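Glutamate--tRNA ligase (Methanothermobacter thermautotrophicus, PDB 3AII) probably charges tRNA with glutamate in two steps, activating the amino acid with ATP to Glu-AMP and then transferring it to the acceptor end. Local coordinates at residues S106-I111 with T354-A359; L131-E136 with D163-Q168; T138-V143 with V257-P262; V235-D240 with E304-H309. All blocks are in the same frame, centred on the assembly; numbering follows the deposited sequence.

Interaction 1: S106-I111 with T354-A359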
loop_
_atom_site.group_PDB
_atom_site.type_symbol
_atom_site.label_atom_id
_atom_site.label_comp_id
_atom_site.label_asym_id
_atom_site.label_seq_id
_atom_site.Cartn_x
_atom_site.Cartn_y
_atom_site.Cartn_z
ATOM N N SER A 106 -7.601 -9.239 -4.370
ATOM C CA SER A 106 -6.568 -9.729 -5.286
ATOM C C SER A 106 -5.201 -9.860 -4.601
ATOM O O SER A 106 -4.245 -10.397 -5.171
ATOM C CB SER A 106 -6.473 -8.812 -6.499
ATOM O OG SER A 106 -6.202 -7.483 -6.097
ATOM N N GLY A 107 -5.121 -9.359 -3.373
ATOM C CA GLY A 107 -3.914 -9.428 -2.556
ATOM C C GLY A 107 -4.071 -8.412 -1.440
ATOM O O GLY A 107 -5.145 -7.850 -1.275
ATOM N N PRO A 108 -3.004 -8.160 -0.669
ATOM C CA PRO A 108 -3.090 -7.182 0.423
ATOM C C PRO A 108 -3.073 -5.750 -0.109
ATOM O O PRO A 108 -2.862 -5.555 -1.308
ATOM C CB PRO A 108 -1.830 -7.468 1.235
ATOM C CG PRO A 108 -0.845 -7.910 0.204
ATOM C CD PRO A 108 -1.650 -8.717 -0.806
ATOM N N LEU A 109 -3.285 -4.765 0.763
ATOM C CA LEU A 109 -3.388 -3.369 0.324
ATOM C C LEU A 109 -2.065 -2.720 -0.098
ATOM O O LEU A 109 -0.999 -3.011 0.449
ATOM C CB LEU A 109 -4.030 -2.519 1.419
ATOM C CG LEU A 109 -5.391 -2.980 1.934
ATOM C CD1 LEU A 109 -5.949 -1.946 2.895
ATOM C CD2 LEU A 109 -6.357 -3.216 0.758
ATOM N N HIS A 110 -2.146 -1.826 -1.078
ATOM C CA HIS A 110 -0.998 -1.015 -1.462
ATOM C C HIS A 110 -1.274 0.463 -1.194
ATOM O O HIS A 110 -2.301 0.821 -0.633
ATOM C CB HIS A 110 -0.588 -1.270 -2.918
ATOM C CG HIS A 110 -1.705 -1.129 -3.901
ATOM N ND1 HIS A 110 -2.254 0.091 -4.234
ATOM C CD2 HIS A 110 -2.369 -2.053 -4.635
ATOM C CE1 HIS A 110 -3.213 -0.089 -5.126
ATOM N NE2 HIS A 110 -3.303 -1.381 -5.385
ATOM N N ILE A 111 -0.329 1.330 -1.544
ATOM C CA ILE A 111 -0.475 2.754 -1.247
ATOM C C ILE A 111 -1.723 3.403 -1.839
ATOM O O ILE A 111 -2.356 4.252 -1.203
ATOM C CB ILE A 111 0.797 3.552 -1.658
ATOM C CG1 ILE A 111 1.855 3.433 -0.572
ATOM C CG2 ILE A 111 0.467 5.019 -1.866
ATOM C CD1 ILE A 111 1.504 4.194 0.686
ATOM N N THR A 354 3.407 -2.618 -1.340
ATOM C CA THR A 354 2.374 -3.003 -0.381
ATOM C C THR A 354 2.580 -2.280 0.946
ATOM O O THR A 354 3.700 -1.883 1.280
ATOM C CB THR A 354 2.383 -4.516 -0.104
ATOM O OG1 THR A 354 3.673 -4.906 0.375
ATOM C CG2 THR A 354 2.074 -5.302 -1.377
ATOM N N LEU A 355 1.501 -2.103 1.701
ATOM C CA LEU A 355 1.647 -1.590 3.063
ATOM C C LEU A 355 2.555 -2.510 3.887
ATOM O O LEU A 355 3.336 -2.048 4.721
ATOM C CB LEU A 355 0.274 -1.434 3.720
ATOM C CG LEU A 355 -0.663 -0.477 2.966
ATOM C CD1 LEU A 355 -1.962 -0.291 3.764
ATOM C CD2 LEU A 355 0.012 0.860 2.704
ATOM N N ARG A 356 2.464 -3.815 3.654
ATOM C CA ARG A 356 3.317 -4.764 4.375
ATOM C C ARG A 356 4.804 -4.544 4.107
ATOM O O ARG A 356 5.618 -4.541 5.037
ATOM C CB ARG A 356 2.900 -6.209 4.063
ATOM C CG ARG A 356 1.592 -6.564 4.756
ATOM C CD ARG A 356 0.753 -7.643 4.062
ATOM N NE ARG A 356 -0.484 -7.764 4.831
ATOM C CZ ARG A 356 -0.729 -8.716 5.719
ATOM N NH1 ARG A 356 0.146 -9.697 5.913
ATOM N NH2 ARG A 356 -1.862 -8.702 6.402
ATOM N N ALA A 357 5.165 -4.339 2.843
ATOM C CA ALA A 357 6.560 -4.096 2.512
ATOM C C ALA A 357 7.051 -2.802 3.147
ATOM O O ALA A 357 8.143 -2.768 3.726
ATOM C CB ALA A 357 6.757 -4.056 1.000
ATOM N N ILE A 358 6.272 -1.727 3.046
ATOM C CA ILE A 358 6.771 -0.466 3.603
ATOM C C ILE A 358 6.805 -0.478 5.133
ATOM O O ILE A 358 7.725 0.087 5.739
ATOM C CB ILE A 358 6.065 0.789 3.052
ATOM C CG1 ILE A 358 4.574 0.786 3.369
ATOM C CG2 ILE A 358 6.279 0.900 1.545
ATOM C CD1 ILE A 358 3.872 2.069 2.952
ATOM N N ALA A 359 5.834 -1.140 5.759
ATOM C CA ALA A 359 5.889 -1.313 7.217
ATOM C C ALA A 359 7.144 -2.057 7.662
ATOM O O ALA A 359 7.740 -1.741 8.703
ATOM C CB ALA A 359 4.639 -2.021 7.734
HETATM O O HOH W 1 -0.108 -4.796 2.567
#
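Leu109 O receives the backbone N-H of Leu355 at 2.9 Å. The bond is nearly straight (169°). The same oxygen takes a bond from water 1, which accepts in turn from Arg356 N. Thr354 CA adds a CA-H...O contact to Leu109 O at 3.5 Å. His110 and Thr354 form a single backbone bridge, and both are N-cap residues of the helices that follow them. Thr354 OG1 sits between the backbone N and the carbonyl carbon (chi1 57°), where Ala357 N can donate to it at 2.9 Å; it also bonds Trp347 O.

The apolar contacts centre on Leu355. Its CD1 meets Leu109 CB at 3.8 Å, and its CD2 comes to 4.2 Å from Ile111 CD1. Ile111 CD1 also reaches Ile358 CD1 at 3.9 Å, the two chains crossing at about a right angle. Cutting Leu355 back to an alanine would remove both methyls and is likely to open a gap between Leu109 and Ile111. Pro108 CB lies against Arg356 CD, 3.8 Å away, while Arg356 NE forms a salt bridge with Asp154.

The middle of the HIGH region thus meets the start of helix 355-360. Helix 147-158 flanks Pro108 and Leu355, and helices 365-375 and 386-397 cover Ile111 and Ile358.

Interaction 2: L131-E136 with D163-Q168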
loop_
_atom_site.group_PDB
_atom_site.type_symbol
_atom_site.label_atom_id
_atom_site.label_comp_id
_atom_site.label_asym_id
_atom_site.label_seq_id
_atom_site.Cartn_x
_atom_site.Cartn_y
_atom_site.Cartn_z
ATOM N N LEU A 131 -18.490 3.733 8.636
ATOM C CA LEU A 131 -17.688 3.280 7.508
ATOM C C LEU A 131 -17.926 1.790 7.342
ATOM O O LEU A 131 -17.814 1.032 8.313
ATOM C CB LEU A 131 -16.203 3.532 7.759
ATOM C CG LEU A 131 -15.196 3.050 6.700
ATOM C CD1 LEU A 131 -15.509 3.718 5.357
ATOM C CD2 LEU A 131 -13.763 3.316 7.104
ATOM N N ILE A 132 -18.219 1.382 6.108
ATOM C CA ILE A 132 -18.438 -0.022 5.780
ATOM C C ILE A 132 -17.229 -0.569 5.010
ATOM O O ILE A 132 -16.738 0.059 4.074
ATOM C CB ILE A 132 -19.705 -0.191 4.934
ATOM C CG1 ILE A 132 -20.941 0.267 5.726
ATOM C CG2 ILE A 132 -19.864 -1.654 4.516
ATOM C CD1 ILE A 132 -22.222 0.374 4.872
ATOM N N LEU A 133 -16.715 -1.717 5.445
ATOM C CA LEU A 133 -15.709 -2.437 4.660
ATOM C C LEU A 133 -16.480 -3.420 3.798
ATOM O O LEU A 133 -17.182 -4.264 4.323
ATOM C CB LEU A 133 -14.725 -3.191 5.566
ATOM C CG LEU A 133 -13.802 -4.160 4.815
ATOM C CD1 LEU A 133 -12.888 -3.401 3.830
ATOM C CD2 LEU A 133 -12.940 -4.963 5.792
ATOM N N ARG A 134 -16.373 -3.300 2.472
ATOM C CA ARG A 134 -17.067 -4.220 1.590
ATOM C C ARG A 134 -16.037 -4.897 0.705
ATOM O O ARG A 134 -15.416 -4.252 -0.146
ATOM C CB ARG A 134 -18.119 -3.494 0.743
ATOM C CG ARG A 134 -18.900 -4.424 -0.191
ATOM C CD ARG A 134 -20.113 -3.724 -0.872
ATOM N NE ARG A 134 -19.657 -2.739 -1.849
ATOM C CZ ARG A 134 -20.158 -1.509 -1.988
ATOM N NH1 ARG A 134 -19.662 -0.696 -2.918
ATOM N NH2 ARG A 134 -21.141 -1.089 -1.200
ATOM N N ILE A 135 -15.857 -6.198 0.901
ATOM C CA ILE A 135 -14.889 -6.937 0.101
ATOM C C ILE A 135 -15.543 -7.355 -1.202
ATOM O O ILE A 135 -16.527 -8.101 -1.212
ATOM C CB ILE A 135 -14.396 -8.203 0.822
ATOM C CG1 ILE A 135 -13.878 -7.876 2.225
ATOM C CG2 ILE A 135 -13.332 -8.889 -0.017
ATOM C CD1 ILE A 135 -12.735 -6.935 2.243
ATOM N N GLU A 136 -15.000 -6.861 -2.308
ATOM C CA GLU A 136 -15.654 -7.007 -3.599
ATOM C C GLU A 136 -15.039 -8.178 -4.373
ATOM O O GLU A 136 -14.162 -8.007 -5.227
ATOM C CB GLU A 136 -15.617 -5.669 -4.350
ATOM C CG GLU A 136 -16.441 -4.613 -3.598
ATOM C CD GLU A 136 -16.836 -3.389 -4.423
ATOM O OE1 GLU A 136 -16.188 -3.115 -5.461
ATOM O OE2 GLU A 136 -17.789 -2.696 -3.997
ATOM N N ASP A 163 -17.344 -0.049 10.850
ATOM C CA ASP A 163 -18.558 -0.402 11.589
ATOM C C ASP A 163 -19.254 -1.682 11.129
ATOM O O ASP A 163 -20.049 -2.255 11.872
ATOM C CB ASP A 163 -19.566 0.752 11.548
ATOM C CG ASP A 163 -19.011 2.013 12.150
ATOM O OD1 ASP A 163 -19.065 2.156 13.397
ATOM O OD2 ASP A 163 -18.475 2.835 11.391
ATOM N N GLU A 164 -18.977 -2.101 9.901
ATOM C CA GLU A 164 -19.608 -3.295 9.336
ATOM C C GLU A 164 -18.668 -3.868 8.314
ATOM O O GLU A 164 -17.960 -3.118 7.627
ATOM C CB GLU A 164 -20.904 -2.944 8.609
ATOM C CG GLU A 164 -22.078 -2.737 9.498
ATOM C CD GLU A 164 -23.429 -2.777 8.775
ATOM O OE1 GLU A 164 -23.536 -3.132 7.567
ATOM O OE2 GLU A 164 -24.401 -2.468 9.458
ATOM N N THR A 165 -18.658 -5.194 8.214
ATOM C CA THR A 165 -17.884 -5.873 7.179
ATOM C C THR A 165 -18.856 -6.722 6.366
ATOM O O THR A 165 -19.631 -7.508 6.929
ATOM C CB THR A 165 -16.794 -6.800 7.753
ATOM O OG1 THR A 165 -15.796 -6.032 8.433
ATOM C CG2 THR A 165 -16.097 -7.553 6.630
ATOM N N VAL A 166 -18.816 -6.550 5.046
ATOM C CA VAL A 166 -19.739 -7.227 4.148
ATOM C C VAL A 166 -18.890 -7.882 3.070
ATOM O O VAL A 166 -17.924 -7.285 2.604
ATOM C CB VAL A 166 -20.708 -6.216 3.509
ATOM C CG1 VAL A 166 -21.548 -6.872 2.416
ATOM C CG2 VAL A 166 -21.614 -5.602 4.569
ATOM N N ILE A 167 -19.209 -9.122 2.707
ATOM C CA ILE A 167 -18.445 -9.800 1.653
ATOM C C ILE A 167 -19.387 -10.109 0.486
ATOM O O ILE A 167 -20.431 -10.726 0.663
ATOM C CB ILE A 167 -17.782 -11.087 2.175
ATOM C CG1 ILE A 167 -16.786 -10.768 3.300
ATOM C CG2 ILE A 167 -17.023 -11.810 1.050
ATOM C CD1 ILE A 167 -16.290 -12.018 4.020
ATOM N N GLN A 168 -19.048 -9.653 -0.713
ATOM C CA GLN A 168 -20.006 -9.743 -1.808
ATOM C C GLN A 168 -20.365 -11.169 -2.217
ATOM O O GLN A 168 -21.490 -11.412 -2.651
ATOM C CB GLN A 168 -19.553 -8.918 -3.019
ATOM C CG GLN A 168 -19.624 -7.418 -2.765
ATOM C CD GLN A 168 -19.468 -6.600 -4.034
ATOM O OE1 GLN A 168 -18.614 -6.893 -4.862
ATOM N NE2 GLN A 168 -20.302 -5.575 -4.192
#
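Glu136 OE2, near the amide of Gln168, is gripped side-on by two nitrogens of Arg134. Arg134 NE donates to the anti lone pair of Glu136 OE2 at 2.8 Å, and Arg134 NH1 meets the same oxygen at 2.9 Å. The Arg134 chain bends at chi3 (70°), which brings the guanidinium level with the carboxylate. Gln168 OE1 touches Glu136 CB at 3.3 Å, with the amide and carboxylate planes only 5° apart. The amide plane of Gln168 is turned 18° from the guanidinium plane of Arg134, and Gln168 NE2 is hydrogen-bonded to Asp281. A leucine in place of Arg134 would probably leave both Glu136 and Asp282, the arginine's two salt-bridge partners, without their positive mate.

Backbone bonds join the two strands in parallel register. Leu133 N donates to Glu164 O, Val166 N to Leu133 O, Ile135 N to Val166 O and Gln168 N to Ile135 O. At the other end Asp163 N donates to Leu131 O at 2.8 Å, and Asp163 OD2 accepts from Leu131 N at 2.9 Å. Leu133 and Thr165 lie side by side on the face that also carries Ile135 and Ile167. Helix 147-158 links the strands in a beta-alpha-beta crossover, as in the Rossmann fold of class I synthetases.

Interaction 3: T138-V143 with V257-P262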
loop_
_atom_site.group_PDB
_atom_site.type_symbol
_atom_site.label_atom_id
_atom_site.label_comp_id
_atom_site.label_asym_id
_atom_site.label_seq_id
_atom_site.Cartn_x
_atom_site.Cartn_y
_atom_site.Cartn_z
ATOM N N THR A 138 -16.381 -10.675 -6.440
ATOM C CA THR A 138 -17.284 -11.296 -7.422
ATOM C C THR A 138 -16.622 -11.726 -8.738
ATOM O O THR A 138 -17.321 -12.004 -9.724
ATOM C CB THR A 138 -18.430 -10.345 -7.796
ATOM O OG1 THR A 138 -17.868 -9.110 -8.247
ATOM C CG2 THR A 138 -19.309 -10.080 -6.584
ATOM N N ASP A 139 -15.295 -11.772 -8.770
ATOM C CA ASP A 139 -14.589 -12.325 -9.929
ATOM C C ASP A 139 -13.813 -13.523 -9.429
ATOM O O ASP A 139 -12.749 -13.366 -8.816
ATOM C CB ASP A 139 -13.640 -11.303 -10.550
ATOM C CG ASP A 139 -12.919 -11.838 -11.786
ATOM O OD1 ASP A 139 -12.242 -11.035 -12.455
ATOM O OD2 ASP A 139 -13.030 -13.051 -12.093
ATOM N N PRO A 140 -14.358 -14.723 -9.659
ATOM C CA PRO A 140 -13.814 -15.911 -8.991
ATOM C C PRO A 140 -12.363 -16.193 -9.364
ATOM O O PRO A 140 -11.649 -16.779 -8.554
ATOM C CB PRO A 140 -14.726 -17.044 -9.473
ATOM C CG PRO A 140 -15.375 -16.526 -10.722
ATOM C CD PRO A 140 -15.482 -15.046 -10.562
ATOM N N ARG A 141 -11.932 -15.779 -10.552
ATOM C CA ARG A 141 -10.564 -16.074 -10.987
ATOM C C ARG A 141 -9.520 -15.101 -10.461
ATOM O O ARG A 141 -8.321 -15.325 -10.643
ATOM C CB ARG A 141 -10.483 -16.128 -12.514
ATOM C CG ARG A 141 -11.270 -17.282 -13.123
ATOM C CD ARG A 141 -10.918 -17.511 -14.586
ATOM N NE ARG A 141 -11.658 -18.647 -15.136
ATOM C CZ ARG A 141 -12.753 -18.541 -15.882
ATOM N NH1 ARG A 141 -13.231 -17.344 -16.204
ATOM N NH2 ARG A 141 -13.349 -19.633 -16.331
ATOM N N ARG A 142 -9.966 -14.026 -9.818
ATOM C CA ARG A 142 -9.057 -12.983 -9.346
ATOM C C ARG A 142 -9.022 -12.877 -7.828
ATOM O O ARG A 142 -8.600 -11.859 -7.282
ATOM C CB ARG A 142 -9.434 -11.625 -9.937
ATOM C CG ARG A 142 -9.620 -11.637 -11.447
ATOM C CD ARG A 142 -8.296 -11.767 -12.189
ATOM N NE ARG A 142 -8.482 -12.240 -13.559
ATOM C CZ ARG A 142 -9.028 -11.522 -14.536
ATOM N NH1 ARG A 142 -9.458 -10.289 -14.303
ATOM N NH2 ARG A 142 -9.153 -12.042 -15.750
ATOM N N VAL A 143 -9.474 -13.919 -7.147
ATOM C CA VAL A 143 -9.465 -13.905 -5.692
ATOM C C VAL A 143 -8.227 -14.578 -5.112
ATOM O O VAL A 143 -7.905 -15.720 -5.447
ATOM C CB VAL A 143 -10.696 -14.604 -5.124
ATOM C CG1 VAL A 143 -10.574 -14.724 -3.611
ATOM C CG2 VAL A 143 -11.970 -13.853 -5.531
ATOM N N VAL A 257 -19.792 -17.424 -15.562
ATOM C CA VAL A 257 -18.378 -17.771 -15.412
ATOM C C VAL A 257 -18.296 -19.164 -14.827
ATOM O O VAL A 257 -18.856 -19.427 -13.759
ATOM C CB VAL A 257 -17.654 -16.808 -14.451
ATOM C CG1 VAL A 257 -16.152 -17.157 -14.342
ATOM C CG2 VAL A 257 -17.858 -15.361 -14.885
ATOM N N GLU A 258 -17.610 -20.066 -15.521
ATOM C CA GLU A 258 -17.486 -21.424 -15.012
ATOM C C GLU A 258 -16.124 -21.595 -14.378
ATOM O O GLU A 258 -15.162 -21.985 -15.034
ATOM C CB GLU A 258 -17.700 -22.441 -16.130
ATOM C CG GLU A 258 -19.053 -22.326 -16.814
ATOM C CD GLU A 258 -19.241 -23.388 -17.885
ATOM O OE1 GLU A 258 -19.352 -24.579 -17.520
ATOM O OE2 GLU A 258 -19.276 -23.037 -19.087
ATOM N N ALA A 259 -16.039 -21.270 -13.097
ATOM C CA ALA A 259 -14.767 -21.326 -12.391
ATOM C C ALA A 259 -15.017 -21.514 -10.905
ATOM O O ALA A 259 -16.011 -21.035 -10.375
ATOM C CB ALA A 259 -13.961 -20.045 -12.634
ATOM N N GLU A 260 -14.111 -22.214 -10.237
ATOM C CA GLU A 260 -14.198 -22.381 -8.799
ATOM C C GLU A 260 -13.849 -21.076 -8.096
ATOM O O GLU A 260 -12.789 -20.494 -8.331
ATOM C CB GLU A 260 -13.247 -23.483 -8.342
ATOM C CG GLU A 260 -13.082 -23.581 -6.837
ATOM C CD GLU A 260 -12.017 -24.581 -6.437
ATOM O OE1 GLU A 260 -11.781 -25.536 -7.206
ATOM O OE2 GLU A 260 -11.416 -24.410 -5.355
ATOM N N HIS A 261 -14.750 -20.617 -7.237
ATOM C CA HIS A 261 -14.485 -19.472 -6.379
ATOM C C HIS A 261 -13.860 -20.007 -5.098
ATOM O O HIS A 261 -14.302 -21.031 -4.585
ATOM C CB HIS A 261 -15.804 -18.765 -6.056
ATOM C CG HIS A 261 -15.638 -17.401 -5.452
ATOM N ND1 HIS A 261 -15.268 -17.207 -4.140
ATOM C CD2 HIS A 261 -15.825 -16.167 -5.978
ATOM C CE1 HIS A 261 -15.211 -15.912 -3.888
ATOM N NE2 HIS A 261 -15.554 -15.256 -4.984
ATOM N N PRO A 262 -12.848 -19.315 -4.570
ATOM C CA PRO A 262 -12.158 -19.846 -3.388
ATOM C C PRO A 262 -13.015 -19.878 -2.126
ATOM O O PRO A 262 -12.759 -20.703 -1.249
ATOM C CB PRO A 262 -10.961 -18.901 -3.226
ATOM C CG PRO A 262 -10.725 -18.372 -4.593
ATOM C CD PRO A 262 -12.095 -18.212 -5.186
#
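Two irregular loops meet here without a hydrogen bond between them, and their backbones come closest at Pro140 and His261, with the CA atoms 4.5 Å apart. Pro140 is the centre of the packing. Pro140 CG, at the far corner of the ring, meets Val257 CG1 at 3.8 Å, while Pro140 CA lies 3.6 Å from His261 CD2. His261 CG is anti to the backbone N (chi1 -166°), which carries the ring in beside Pro140 and Val143. The ring is fixed at both nitrogens, NE2 by Asp137 O and ND1 by Arg263 N. Val143 CG1 packs on Pro262 CG at 3.8 Å. On the outer side Arg141 extends across Ala259, whose CB sits 3.4 Å above one face of the guanidinium plane, offset toward its rim. Arg141 NH1 makes a salt bridge with Glu230. The contact fastens the loop between strand 130-135 and helix 147-158 of the Rossmann-like fold to a connection of the antiparallel sheet, probably the acceptor-binding insertion of this family.

Interaction 4: V235-D240 with E304-H309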
loop_
_atom_site.group_PDB
_atom_site.type_symbol
_atom_site.label_atom_id
_atom_site.label_comp_id
_atom_site.label_asym_id
_atom_site.label_seq_id
_atom_site.Cartn_x
_atom_site.Cartn_y
_atom_site.Cartn_z
ATOM N N VAL A 235 -26.945 -10.511 -18.858
ATOM C CA VAL A 235 -27.986 -9.537 -18.567
ATOM C C VAL A 235 -27.444 -8.145 -18.865
ATOM O O VAL A 235 -26.323 -7.806 -18.453
ATOM C CB VAL A 235 -28.445 -9.608 -17.083
ATOM C CG1 VAL A 235 -29.542 -8.577 -16.804
ATOM C CG2 VAL A 235 -28.962 -10.993 -16.741
ATOM N N ARG A 236 -28.228 -7.357 -19.597
ATOM C CA ARG A 236 -27.871 -5.977 -19.928
ATOM C C ARG A 236 -28.855 -5.006 -19.304
ATOM O O ARG A 236 -30.054 -5.250 -19.300
ATOM C CB ARG A 236 -27.863 -5.787 -21.448
ATOM C CG ARG A 236 -26.749 -6.560 -22.126
ATOM C CD ARG A 236 -26.754 -6.341 -23.637
ATOM N NE ARG A 236 -25.602 -7.016 -24.242
ATOM C CZ ARG A 236 -24.361 -6.542 -24.215
ATOM N NH1 ARG A 236 -24.092 -5.383 -23.632
ATOM N NH2 ARG A 236 -23.378 -7.225 -24.784
ATOM N N VAL A 237 -28.333 -3.918 -18.752
ATOM C CA VAL A 237 -29.182 -2.883 -18.189
ATOM C C VAL A 237 -29.663 -2.015 -19.345
ATOM O O VAL A 237 -28.868 -1.623 -20.188
ATOM C CB VAL A 237 -28.392 -2.025 -17.207
ATOM C CG1 VAL A 237 -29.260 -0.902 -16.651
ATOM C CG2 VAL A 237 -27.839 -2.900 -16.074
ATOM N N LYS A 238 -30.953 -1.706 -19.393
ATOM C CA LYS A 238 -31.430 -0.822 -20.448
ATOM C C LYS A 238 -31.026 0.602 -20.107
ATOM O O LYS A 238 -31.421 1.126 -19.069
ATOM C CB LYS A 238 -32.951 -0.927 -20.604
ATOM C CG LYS A 238 -33.432 -2.301 -21.064
ATOM C CD LYS A 238 -34.942 -2.332 -21.328
ATOM C CE LYS A 238 -35.378 -3.737 -21.726
ATOM N NZ LYS A 238 -36.825 -3.835 -22.138
ATOM N N THR A 239 -30.217 1.220 -20.965
ATOM C CA THR A 239 -29.854 2.618 -20.776
ATOM C C THR A 239 -30.332 3.424 -21.976
ATOM O O THR A 239 -31.526 3.494 -22.226
ATOM C CB THR A 239 -28.351 2.798 -20.524
ATOM O OG1 THR A 239 -27.608 2.407 -21.685
ATOM C CG2 THR A 239 -27.926 1.929 -19.337
ATOM N N ASP A 240 -29.401 4.026 -22.702
ATOM C CA ASP A 240 -29.718 4.809 -23.891
ATOM C C ASP A 240 -28.848 4.280 -25.015
ATOM O O ASP A 240 -27.628 4.388 -24.950
ATOM C CB ASP A 240 -29.414 6.287 -23.632
ATOM C CG ASP A 240 -29.399 7.123 -24.905
ATOM O OD1 ASP A 240 -29.890 6.649 -25.948
ATOM O OD2 ASP A 240 -28.893 8.265 -24.858
ATOM N N GLU A 304 -26.122 5.196 -12.473
ATOM C CA GLU A 304 -27.286 6.075 -12.412
ATOM C C GLU A 304 -28.541 5.453 -13.049
ATOM O O GLU A 304 -29.648 5.616 -12.540
ATOM C CB GLU A 304 -26.955 7.440 -13.026
ATOM C CG GLU A 304 -26.053 8.292 -12.143
ATOM C CD GLU A 304 -25.589 9.573 -12.814
ATOM O OE1 GLU A 304 -25.880 9.773 -14.016
ATOM O OE2 GLU A 304 -24.924 10.382 -12.132
ATOM N N TYR A 305 -28.365 4.695 -14.131
ATOM C CA TYR A 305 -29.491 4.032 -14.795
ATOM C C TYR A 305 -30.152 2.970 -13.929
ATOM O O TYR A 305 -31.362 2.777 -13.975
ATOM C CB TYR A 305 -29.052 3.407 -16.121
ATOM C CG TYR A 305 -28.790 4.430 -17.195
ATOM C CD1 TYR A 305 -27.504 4.901 -17.434
ATOM C CD2 TYR A 305 -29.827 4.928 -17.968
ATOM C CE1 TYR A 305 -27.263 5.846 -18.409
ATOM C CE2 TYR A 305 -29.592 5.870 -18.945
ATOM C CZ TYR A 305 -28.316 6.325 -19.159
ATOM O OH TYR A 305 -28.085 7.264 -20.133
ATOM N N LEU A 306 -29.334 2.279 -13.143
ATOM C CA LEU A 306 -29.834 1.259 -12.230
ATOM C C LEU A 306 -30.683 1.881 -11.145
ATOM O O LEU A 306 -31.795 1.425 -10.879
ATOM C CB LEU A 306 -28.673 0.528 -11.561
ATOM C CG LEU A 306 -27.918 -0.510 -12.372
ATOM C CD1 LEU A 306 -26.763 -1.027 -11.533
ATOM C CD2 LEU A 306 -28.841 -1.644 -12.762
ATOM N N TYR A 307 -30.148 2.930 -10.517
ATOM C CA TYR A 307 -30.862 3.645 -9.462
ATOM C C TYR A 307 -32.182 4.155 -10.028
ATOM O O TYR A 307 -33.230 3.999 -9.426
ATOM C CB TYR A 307 -30.039 4.824 -8.935
ATOM C CG TYR A 307 -28.896 4.458 -8.005
ATOM C CD1 TYR A 307 -29.127 4.231 -6.651
ATOM C CD2 TYR A 307 -27.598 4.352 -8.483
ATOM C CE1 TYR A 307 -28.082 3.915 -5.789
ATOM C CE2 TYR A 307 -26.532 4.022 -7.622
ATOM C CZ TYR A 307 -26.796 3.805 -6.283
ATOM O OH TYR A 307 -25.765 3.492 -5.426
ATOM N N ARG A 308 -32.105 4.751 -11.209
ATOM C CA ARG A 308 -33.284 5.229 -11.932
ATOM C C ARG A 308 -34.359 4.156 -12.082
ATOM O O ARG A 308 -35.527 4.335 -11.683
ATOM C CB ARG A 308 -32.869 5.691 -13.331
ATOM C CG ARG A 308 -32.271 7.075 -13.409
ATOM C CD ARG A 308 -32.111 7.470 -14.867
ATOM N NE ARG A 308 -33.206 6.947 -15.684
ATOM C CZ ARG A 308 -33.294 7.107 -16.999
ATOM N NH1 ARG A 308 -34.319 6.596 -17.668
ATOM N NH2 ARG A 308 -32.357 7.784 -17.644
ATOM N N HIS A 309 -33.969 3.036 -12.679
ATOM C CA HIS A 309 -34.901 1.961 -12.970
ATOM C C HIS A 309 -35.518 1.348 -11.733
ATOM O O HIS A 309 -36.673 0.936 -11.763
ATOM C CB HIS A 309 -34.222 0.859 -13.788
ATOM C CG HIS A 309 -34.021 1.212 -15.224
ATOM N ND1 HIS A 309 -35.008 1.805 -15.985
ATOM C CD2 HIS A 309 -32.965 1.031 -16.050
ATOM C CE1 HIS A 309 -34.562 1.986 -17.214
ATOM N NE2 HIS A 309 -33.327 1.521 -17.281
#
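Strand 235-237 runs nearly perpendicular to helix 304-309, at 86°, and their axes come within 10.4 Å. The CA atoms of Thr239 and Tyr305 are the closest pair, 6.2 Å apart. Thr239 CB stands 3.5 Å from the centroid of the Tyr305 ring, directly over one face, in a CH-pi contact. Thr239 CG2 is anti to the carbonyl carbon and leans over the ring to Tyr305 CG, 3.4 Å away. The hydroxyl faces other partners: OG1 bonds Asp250 N and Ile248 O. Nearer the strand, Val237 CG2 meets Leu306 CD2 at 3.7 Å, the two side chains lying roughly perpendicular. His309 NE2 donates to Lys238 O at 2.6 Å, and the oxygen lies almost in the ring plane, 3° out of it. The Lys238 amine is hydrogen-bonded to Arg211 O. The contact is therefore mostly apolar, with a single short hydrogen bond. That bond places a proton on His309 NE2 and fixes the ring edge toward the chain just past the strand.

All four contacts lie in the catalytic-domain range. Interaction 1 holds six of the eleven residues of the predicted HIGH region, which in class I synthetases helps bind ATP, and the other three are nested in the chain it closes. Interaction 3 touches two neighbours: Thr138 CG2 is 3.7 Å from Gln168 OE1 of interaction 2, and Arg142 O is 3.8 Å from Ser106 CB of interaction 1. It thus bridges the HIGH loop and the parallel sheet. Interaction 4 is remote, its centre about 36 Å from that of interaction 1. It lies nearer the zinc bound by Cys191, Cys193, Cys208 and Cys210, about 10 Å from the Lys238 side chain.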